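UPF0311 protein RPA1785 (Rhodopseudomonas palustris, PDB 3C5O) is of unknown function but folds into a closed antiparallel beta-barrel of the DUF3237 family, related by its clan to allene oxide cyclase-like barrels. Local coordinates at residues G50-F55 with A72-E77; A82-E87 with P119-G124. One frame throughout, in Å; residues are numbered along the deposited sequence. Where two conformers were deposited one is given.

Contact 1: residues G50-F55 with A72-E77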
loop_
_atom_site.group_PDB
_atom_site.type_symbol
_atom_site.label_atom_id
_atom_site.label_comp_id
_atom_site.label_asym_id
_atom_site.label_seq_id
_atom_site.Cartn_x
_atom_site.Cartn_y
_atom_site.Cartn_z
ATOM N N GLY B 50 22.769 -7.402 14.258
ATOM C CA GLY B 50 21.439 -7.776 14.676
ATOM C C GLY B 50 21.060 -9.191 14.341
ATOM O O GLY B 50 21.767 -9.893 13.638
ATOM N N GLN B 51 19.926 -9.611 14.868
ATOM C CA GLN B 51 19.406 -10.933 14.626
ATOM C C GLN B 51 18.019 -10.704 14.021
ATOM O O GLN B 51 17.247 -9.899 14.548
ATOM C CB GLN B 51 19.314 -11.660 15.973
ATOM C CG GLN B 51 19.728 -13.139 16.002
ATOM C CD GLN B 51 21.159 -13.407 15.523
ATOM O OE1 GLN B 51 22.083 -12.611 15.731
ATOM N NE2 GLN B 51 21.335 -14.544 14.864
ATOM N N VAL B 52 17.717 -11.362 12.897
ATOM C CA VAL B 52 16.394 -11.270 12.276
ATOM C C VAL B 52 15.496 -12.098 13.167
ATOM O O VAL B 52 15.880 -13.216 13.565
ATOM C CB VAL B 52 16.349 -11.795 10.812
ATOM C CG1 VAL B 52 14.879 -11.876 10.305
ATOM C CG2 VAL B 52 17.186 -10.922 9.887
ATOM N N LEU B 53 14.330 -11.546 13.508
ATOM C CA LEU B 53 13.414 -12.211 14.426
ATOM C C LEU B 53 12.653 -13.345 13.731
ATOM O O LEU B 53 12.446 -13.292 12.510
ATOM C CB LEU B 53 12.494 -11.191 15.103
ATOM C CG LEU B 53 13.192 -10.131 15.985
ATOM C CD1 LEU B 53 12.158 -9.116 16.511
ATOM C CD2 LEU B 53 13.987 -10.733 17.161
ATOM N N PRO B 54 12.296 -14.406 14.491
ATOM C CA PRO B 54 11.700 -15.620 13.940
ATOM C C PRO B 54 10.260 -15.497 13.449
ATOM O O PRO B 54 9.418 -16.338 13.797
ATOM C CB PRO B 54 11.774 -16.599 15.122
ATOM C CG PRO B 54 11.751 -15.742 16.326
ATOM C CD PRO B 54 12.533 -14.530 15.948
ATOM N N PHE B 55 9.957 -14.486 12.641
ATOM C CA PHE B 55 8.590 -14.336 12.132
ATOM C C PHE B 55 8.575 -13.409 10.914
ATOM O O PHE B 55 9.578 -12.760 10.617
ATOM C CB PHE B 55 7.609 -13.836 13.218
ATOM C CG PHE B 55 7.970 -12.503 13.795
ATOM C CD1 PHE B 55 7.721 -11.328 13.075
ATOM C CD2 PHE B 55 8.585 -12.412 15.054
ATOM C CE1 PHE B 55 8.075 -10.078 13.607
ATOM C CE2 PHE B 55 8.928 -11.168 15.599
ATOM C CZ PHE B 55 8.678 -9.996 14.873
ATOM N N ALA B 72 8.436 -8.319 1.403
ATOM C CA ALA B 72 8.749 -9.010 2.643
ATOM C C ALA B 72 8.585 -8.068 3.845
ATOM O O ALA B 72 8.994 -6.919 3.786
ATOM C CB ALA B 72 10.176 -9.550 2.587
ATOM N N LYS B 73 7.983 -8.577 4.923
ATOM C CA LYS B 73 7.798 -7.828 6.142
ATOM C C LYS B 73 8.289 -8.681 7.286
ATOM O O LYS B 73 7.847 -9.797 7.478
ATOM C CB LYS B 73 6.335 -7.454 6.322
ATOM C CG LYS B 73 5.838 -6.512 5.248
ATOM C CD LYS B 73 4.380 -6.144 5.400
ATOM C CE LYS B 73 3.963 -5.344 4.151
ATOM N NZ LYS B 73 2.727 -4.545 4.361
ATOM N N TYR B 74 9.270 -8.148 8.004
ATOM C CA TYR B 74 9.871 -8.798 9.146
ATOM C C TYR B 74 10.555 -7.755 10.019
ATOM O O TYR B 74 10.382 -6.548 9.810
ATOM C CB TYR B 74 10.874 -9.855 8.676
ATOM C CG TYR B 74 11.938 -9.363 7.712
ATOM C CD1 TYR B 74 13.253 -9.147 8.129
ATOM C CD2 TYR B 74 11.634 -9.137 6.364
ATOM C CE1 TYR B 74 14.246 -8.717 7.223
ATOM C CE2 TYR B 74 12.612 -8.713 5.458
ATOM C CZ TYR B 74 13.914 -8.510 5.896
ATOM O OH TYR B 74 14.873 -8.106 4.981
ATOM N N ALA B 75 11.347 -8.211 10.987
ATOM C CA ALA B 75 11.985 -7.297 11.914
ATOM C C ALA B 75 13.335 -7.846 12.305
ATOM O O ALA B 75 13.576 -9.063 12.225
ATOM C CB ALA B 75 11.122 -7.091 13.136
ATOM N N PHE B 76 14.233 -6.959 12.720
ATOM C CA PHE B 76 15.425 -7.412 13.414
ATOM C C PHE B 76 15.653 -6.646 14.697
ATOM O O PHE B 76 15.182 -5.516 14.863
ATOM C CB PHE B 76 16.668 -7.433 12.503
ATOM C CG PHE B 76 17.127 -6.085 12.008
ATOM C CD1 PHE B 76 18.003 -5.291 12.777
ATOM C CD2 PHE B 76 16.756 -5.633 10.742
ATOM C CE1 PHE B 76 18.462 -4.051 12.307
ATOM C CE2 PHE B 76 17.218 -4.409 10.241
ATOM C CZ PHE B 76 18.077 -3.607 11.027
ATOM N N GLU B 77 16.352 -7.297 15.617
ATOM C CA GLU B 77 16.784 -6.678 16.845
ATOM C C GLU B 77 18.318 -6.598 16.929
ATOM O O GLU B 77 19.013 -7.607 16.775
ATOM C CB GLU B 77 16.232 -7.438 18.048
ATOM C CG GLU B 77 16.495 -6.716 19.344
ATOM C CD GLU B 77 15.858 -7.386 20.552
ATOM O OE1 GLU B 77 15.541 -8.603 20.472
ATOM O OE2 GLU B 77 15.687 -6.684 21.593
HETATM O O HOH W 1 11.282 -10.877 11.563
#
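Leu53 borders the neighbouring strand, and its side chain leans across toward Ala75 and Glu77. Its CB sits 3.7 Å from Ala75 O, the same carbonyl that accepts the nearly straight bond from Leu53 N (2.9 Å, 174° at the hydrogen). CG stays close to that oxygen, and the two methyls then part: CD1 reaches Ala75 CB at 4.1 Å, while CD2 crosses to Glu77 CB. With CG anti to the carbonyl carbon (chi1 -62°) and CD1 anti to CA (chi2 176°), they are directed to different residues. The Phe55 ring approaches the Ala75 methyl as well, through CZ. These two strands, 48-62 and 68-78, form a beta hairpin within the closed barrel. Gln51 and Glu77 are a hydrogen-bonded antiparallel pair, and Val52 and Phe76 the non-hydrogen-bonded pair beside it, with their CA atoms only 4.1 Å apart. Beyond Leu53 the chain turns away through an inverse gamma turn centred on Pro54, and a water fills the break in direct pairing: it accepts from Ala75 N at 2.7 Å and lies within bonding distance of Leu53 O and Phe55 O. On the other face, Val52 CG1 meets Tyr74 CD1 at 3.9 Å; both side chains also touch Ile15 and Ile38 of the barrel. Leu53 packs instead on Thr23 of the second subunit, and Phe55 and Ala75 pack on its Ile35.

Contact 2: residues A82-E87 with P119-G124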
loop_
_atom_site.group_PDB
_atom_site.type_symbol
_atom_site.label_atom_id
_atom_site.label_comp_id
_atom_site.label_asym_id
_atom_site.label_seq_id
_atom_site.Cartn_x
_atom_site.Cartn_y
_atom_site.Cartn_z
ATOM N N ALA B 82 17.824 -2.150 19.807
ATOM C CA ALA B 82 16.860 -1.631 18.847
ATOM C C ALA B 82 16.055 -2.761 18.215
ATOM O O ALA B 82 16.599 -3.826 17.907
ATOM C CB ALA B 82 17.564 -0.863 17.765
ATOM N N VAL B 83 14.763 -2.514 18.027
ATOM C CA VAL B 83 13.921 -3.363 17.203
ATOM C C VAL B 83 13.630 -2.570 15.953
ATOM O O VAL B 83 13.154 -1.452 16.028
ATOM C CB VAL B 83 12.615 -3.760 17.932
ATOM C CG1 VAL B 83 11.683 -4.522 17.015
ATOM C CG2 VAL B 83 12.961 -4.596 19.167
ATOM N N VAL B 84 13.958 -3.154 14.809
ATOM C CA VAL B 84 13.791 -2.508 13.504
ATOM C C VAL B 84 12.853 -3.338 12.660
ATOM O O VAL B 84 13.118 -4.510 12.372
ATOM C CB VAL B 84 15.145 -2.315 12.734
ATOM C CG1 VAL B 84 14.931 -1.466 11.484
ATOM C CG2 VAL B 84 16.217 -1.638 13.648
ATOM N N TYR B 85 11.734 -2.720 12.292
ATOM C CA TYR B 85 10.768 -3.301 11.358
ATOM C C TYR B 85 11.222 -3.061 9.908
ATOM O O TYR B 85 11.589 -1.944 9.538
ATOM C CB TYR B 85 9.396 -2.700 11.664
ATOM C CG TYR B 85 8.353 -2.846 10.574
ATOM C CD1 TYR B 85 7.989 -4.102 10.080
ATOM C CD2 TYR B 85 7.705 -1.722 10.065
ATOM C CE1 TYR B 85 7.048 -4.224 9.056
ATOM C CE2 TYR B 85 6.764 -1.836 9.080
ATOM C CZ TYR B 85 6.435 -3.076 8.573
ATOM O OH TYR B 85 5.469 -3.144 7.585
ATOM N N VAL B 86 11.257 -4.131 9.117
ATOM C CA VAL B 86 11.700 -4.088 7.723
ATOM C C VAL B 86 10.550 -4.381 6.771
ATOM O O VAL B 86 9.838 -5.360 6.917
ATOM C CB VAL B 86 12.841 -5.077 7.404
ATOM C CG1 VAL B 86 13.383 -4.848 5.969
ATOM C CG2 VAL B 86 13.973 -4.971 8.430
ATOM N N GLU B 87 10.380 -3.497 5.812
ATOM C CA GLU B 87 9.498 -3.716 4.694
ATOM C C GLU B 87 10.420 -3.747 3.474
ATOM O O GLU B 87 10.968 -2.719 3.122
ATOM C CB GLU B 87 8.572 -2.525 4.604
ATOM C CG GLU B 87 7.159 -2.800 4.274
ATOM C CD GLU B 87 6.296 -1.563 4.475
ATOM O OE1 GLU B 87 6.303 -0.688 3.569
ATOM O OE2 GLU B 87 5.616 -1.467 5.531
ATOM N N PRO B 119 14.589 -1.547 0.622
ATOM C CA PRO B 119 14.264 -1.739 2.032
ATOM C C PRO B 119 13.927 -0.456 2.793
ATOM O O PRO B 119 14.691 0.533 2.746
ATOM C CB PRO B 119 15.509 -2.406 2.596
ATOM C CG PRO B 119 16.632 -1.974 1.669
ATOM C CD PRO B 119 16.038 -1.588 0.361
ATOM N N ARG B 120 12.806 -0.484 3.512
ATOM C CA ARG B 120 12.354 0.636 4.322
ATOM C C ARG B 120 12.281 0.214 5.797
ATOM O O ARG B 120 11.679 -0.803 6.138
ATOM C CB ARG B 120 10.983 1.133 3.828
ATOM C CG ARG B 120 10.651 2.555 4.279
ATOM C CD ARG B 120 9.200 2.917 4.044
ATOM N NE ARG B 120 8.354 2.006 4.789
ATOM C CZ ARG B 120 7.878 2.227 6.008
ATOM N NH1 ARG B 120 7.132 1.300 6.579
ATOM N NH2 ARG B 120 8.122 3.363 6.636
ATOM N N PHE B 121 12.900 1.009 6.666
ATOM C CA PHE B 121 13.037 0.688 8.084
ATOM C C PHE B 121 12.217 1.607 8.962
ATOM O O PHE B 121 12.037 2.789 8.637
ATOM C CB PHE B 121 14.516 0.765 8.487
ATOM C CG PHE B 121 15.414 -0.043 7.596
ATOM C CD1 PHE B 121 15.431 -1.422 7.692
ATOM C CD2 PHE B 121 16.218 0.586 6.649
ATOM C CE1 PHE B 121 16.234 -2.185 6.842
ATOM C CE2 PHE B 121 17.054 -0.155 5.802
ATOM C CZ PHE B 121 17.054 -1.546 5.896
ATOM N N GLU B 122 11.710 1.063 10.041
ATOM C CA GLU B 122 11.087 1.834 11.084
ATOM C C GLU B 122 11.654 1.408 12.404
ATOM O O GLU B 122 11.629 0.249 12.732
ATOM C CB GLU B 122 9.591 1.589 11.116
ATOM C CG GLU B 122 8.810 2.179 10.001
ATOM C CD GLU B 122 7.321 1.966 10.163
ATOM O OE1 GLU B 122 6.906 1.435 11.184
ATOM O OE2 GLU B 122 6.558 2.342 9.290
ATOM N N THR B 123 12.150 2.373 13.158
ATOM C CA THR B 123 12.641 2.147 14.507
ATOM C C THR B 123 12.571 3.349 15.428
ATOM O O THR B 123 12.692 4.460 15.017
ATOM C CB THR B 123 14.043 1.609 14.496
ATOM O OG1 THR B 123 14.414 1.202 15.792
ATOM C CG2 THR B 123 14.961 2.600 14.018
ATOM N N GLY B 124 12.377 3.093 16.702
ATOM C CA GLY B 124 12.336 4.147 17.683
ATOM C C GLY B 124 13.674 4.441 18.313
ATOM O O GLY B 124 13.919 5.507 18.806
#
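In one of its two conformers, Arg120 reaches across the strand pair to Glu87 and along its own strand to Glu122, joining the three into a salt-bridge network. Its NH1 and NH2 both grip one oxygen, Glu122 OE2, the NH1 bond being 3.0 Å long. Both bonds lie close to the guanidinium plane, yet only NH2 uses the anti lone pair of OE2, whereas NH1 comes from above the carboxylate plane. The bend in the arginine chain at chi3 (60°) turns the group back toward these acids. The bridge to Glu87 is weaker, with NH1 3.3 Å from Glu87 OE2 and the two flat groups turned 52° apart. Tyr85 OH makes a further weak bond to this same glutamate oxygen. Glu122 OE1 forms a salt bridge with Arg33 NE of the second subunit and also lies at the edge of the Tyr85 ring, 3.4 Å from CD2.

Paired backbone bonds tie Tyr85 to Glu122 and Glu87 to Arg120. Past them, Thr123 OG1 donates to Val83 O over 2.9 Å from above the carbonyl plane. The face bearing Phe121 is apolar: Val84 CG1 lies 3.8 Å from Phe121 CB, and Val86 CG2 meets the ring edge at CD1, 3.9 Å away. Phe121 also makes an edge-to-face contact with Phe136. The side of the wall carrying Glu87, Arg120 and Glu122 meets the second subunit at Glu122 and Tyr85, while Val84, Val86 and Phe121 lie on its other face; strands 83-93 and 114-122 are adjacent antiparallel strands of a closed, up-and-down beta-barrel.

In the fold
Contacts 1 and 2 are successive parts of one barrel wall, their centres about 9 Å apart, and meet where strands 68-78 and 83-93 run side by side. Probable backbone hydrogen bonds join them: Val84 N lies 2.7 Å from Phe76 O, and Val86 N lies 2.7 Å from Tyr74 O. Side chains continue across this seam, with Phe76 touching Val84 and Val86, and Tyr74 touching Val86. On the other face, Lys73 packs on Tyr85, and both side chains touch Phe59 of the second subunit. The two contacts thus share a sheet and an apolar layer, and each also takes part in the association with that subunit.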